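PDB 1SI1: iron binding protein FbpA from Mannheimia haemolytica, which binds ferric iron and probably serves as the periplasmic carrier of a bacterial iron-uptake system. Local coordinates for residues 2-7 with 52-57. Numbering follows the deposited sequence.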
loop_
_atom_site.group_PDB
_atom_site.type_symbol
_atom_site.label_atom_id
_atom_site.label_comp_id
_atom_site.label_asym_id
_atom_site.label_seq_id
_atom_site.Cartn_x
_atom_site.Cartn_y
_atom_site.Cartn_z
ATOM N N ASN A 2 28.634 4.814 -13.828
ATOM C CA ASN A 2 28.403 6.176 -13.365
ATOM C C ASN A 2 27.284 6.188 -12.304
ATOM O O ASN A 2 27.560 5.859 -11.165
ATOM C CB ASN A 2 28.163 7.146 -14.530
ATOM C CG ASN A 2 28.783 8.503 -14.289
ATOM O OD1 ASN A 2 29.750 8.881 -14.951
ATOM N ND2 ASN A 2 28.234 9.245 -13.333
ATOM N N GLU A 3 26.038 6.515 -12.658
ATOM C CA GLU A 3 25.023 6.771 -11.636
ATOM C C GLU A 3 23.589 6.400 -12.042
ATOM O O GLU A 3 23.300 6.060 -13.183
ATOM C CB GLU A 3 25.094 8.237 -11.178
ATOM C CG GLU A 3 24.600 9.255 -12.192
ATOM C CD GLU A 3 25.001 10.681 -11.839
ATOM O OE1 GLU A 3 24.815 11.573 -12.690
ATOM O OE2 GLU A 3 25.497 10.909 -10.715
ATOM N N VAL A 4 22.705 6.493 -11.058
ATOM C CA VAL A 4 21.276 6.309 -11.246
ATOM C C VAL A 4 20.557 7.196 -10.240
ATOM O O VAL A 4 20.930 7.253 -9.073
ATOM C CB VAL A 4 20.865 4.818 -11.092
ATOM C CG1 VAL A 4 21.143 4.287 -9.694
ATOM C CG2 VAL A 4 19.391 4.628 -11.479
ATOM N N ASN A 5 19.504 7.867 -10.698
ATOM C CA ASN A 5 18.812 8.886 -9.932
ATOM C C ASN A 5 17.420 8.405 -9.556
ATOM O O ASN A 5 16.587 8.157 -10.422
ATOM C CB ASN A 5 18.728 10.157 -10.749
ATOM C CG ASN A 5 20.089 10.631 -11.208
ATOM O OD1 ASN A 5 21.009 10.754 -10.403
ATOM N ND2 ASN A 5 20.224 10.887 -12.497
ATOM N N VAL A 6 17.212 8.242 -8.260
ATOM C CA VAL A 6 15.967 7.720 -7.736
ATOM C C VAL A 6 15.185 8.888 -7.161
ATOM O O VAL A 6 15.642 9.504 -6.204
ATOM C CB VAL A 6 16.222 6.713 -6.634
ATOM C CG1 VAL A 6 14.887 6.234 -6.043
ATOM C CG2 VAL A 6 17.022 5.531 -7.182
ATOM N N TYR A 7 14.045 9.219 -7.762
ATOM C CA TYR A 7 13.109 10.194 -7.215
ATOM C C TYR A 7 12.102 9.426 -6.400
ATOM O O TYR A 7 11.401 8.561 -6.921
ATOM C CB TYR A 7 12.382 10.963 -8.312
ATOM C CG TYR A 7 13.160 12.056 -9.008
ATOM C CD1 TYR A 7 14.525 11.939 -9.262
ATOM C CD2 TYR A 7 12.500 13.193 -9.476
ATOM C CE1 TYR A 7 15.223 12.951 -9.926
ATOM C CE2 TYR A 7 13.181 14.199 -10.137
ATOM C CZ TYR A 7 14.536 14.066 -10.366
ATOM O OH TYR A 7 15.208 15.057 -11.033
ATOM N N ALA A 52 15.694 12.191 -13.682
ATOM C CA ALA A 52 15.055 11.072 -13.005
ATOM C C ALA A 52 15.185 9.785 -13.808
ATOM O O ALA A 52 14.885 9.749 -15.007
ATOM C CB ALA A 52 13.591 11.376 -12.731
ATOM N N ASP A 53 15.586 8.725 -13.113
ATOM C CA ASP A 53 15.729 7.396 -13.697
ATOM C C ASP A 53 14.667 6.471 -13.145
ATOM O O ASP A 53 13.932 5.837 -13.900
ATOM C CB ASP A 53 17.096 6.815 -13.365
ATOM C CG ASP A 53 18.197 7.482 -14.125
ATOM O OD1 ASP A 53 19.186 7.899 -13.495
ATOM O OD2 ASP A 53 18.129 7.610 -15.349
ATOM N N VAL A 54 14.619 6.368 -11.825
ATOM C CA VAL A 54 13.656 5.501 -11.158
ATOM C C VAL A 54 12.751 6.379 -10.314
ATOM O O VAL A 54 13.228 7.180 -9.531
ATOM C CB VAL A 54 14.346 4.496 -10.253
ATOM C CG1 VAL A 54 13.315 3.667 -9.463
ATOM C CG2 VAL A 54 15.265 3.587 -11.065
ATOM N N LEU A 55 11.452 6.205 -10.483
ATOM C CA LEU A 55 10.432 6.871 -9.699
ATOM C C LEU A 55 9.892 5.847 -8.731
ATOM O O LEU A 55 9.353 4.820 -9.133
ATOM C CB LEU A 55 9.340 7.401 -10.609
ATOM C CG LEU A 55 9.824 8.186 -11.827
ATOM C CD1 LEU A 55 8.622 8.706 -12.567
ATOM C CD2 LEU A 55 10.737 9.321 -11.411
ATOM N N LEU A 56 10.083 6.108 -7.456
ATOM C CA LEU A 56 9.700 5.190 -6.416
ATOM C C LEU A 56 8.588 5.802 -5.617
ATOM O O LEU A 56 8.709 6.906 -5.103
ATOM C CB LEU A 56 10.911 4.908 -5.535
ATOM C CG LEU A 56 10.769 3.803 -4.478
ATOM C CD1 LEU A 56 12.103 3.161 -4.145
ATOM C CD2 LEU A 56 10.109 4.326 -3.205
ATOM N N THR A 57 7.462 5.114 -5.539
ATOM C CA THR A 57 6.351 5.653 -4.816
ATOM C C THR A 57 5.545 4.563 -4.143
ATOM O O THR A 57 5.913 3.386 -4.158
ATOM C CB THR A 57 5.510 6.556 -5.732
ATOM O OG1 THR A 57 4.611 7.343 -4.940
ATOM C CG2 THR A 57 4.647 5.753 -6.696
#
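The carbonyl O of Asn-5 takes two backbone donors at once, Asp-53 N at 2.9 Å and Val-54 N at 3.0 Å, just where 52-57 comes alongside strand 3-8. From there the parallel ladder runs on regularly: Tyr-7 N gives its hydrogen to Val-54 O at 2.8 Å, and Tyr-7 O receives Leu-56 N in a nearly straight bond (N-H...O 173°). One step earlier the partner of the backbone is a side chain. Asn-5 N donates at 2.8 Å to Asp-53 OD1, which accepts through its anti lone pair, the one facing away from OD2; a chi1 of -72° swings this carboxylate back beside its own N, across from Asn-5. OD2 is held by Ser-240 OG and Asn-242 N, so both oxygens of this buried acid are engaged. The Asn-5 amide lies 11° from the plane of the carboxylate; Asn-5 OD1 accepts from Asn-31 ND2, and Asn-5 ND2 donates to Pro-51 O.

On the Tyr-7/Leu-55 side of the sheet, Ala-52 CB sits squarely over the Tyr-7 ring, 3.5 Å from its centroid, a CH-pi contact; the Tyr-7 OH is hydrogen-bonded to Glu-46 OE1. Val-4, Val-6 and Val-54 line the other side, the last two against helix 243-253. With strand 29-34 flanking 3-8 on its far edge, this is the parallel beta-alpha-beta core of a periplasmic-binding-protein lobe.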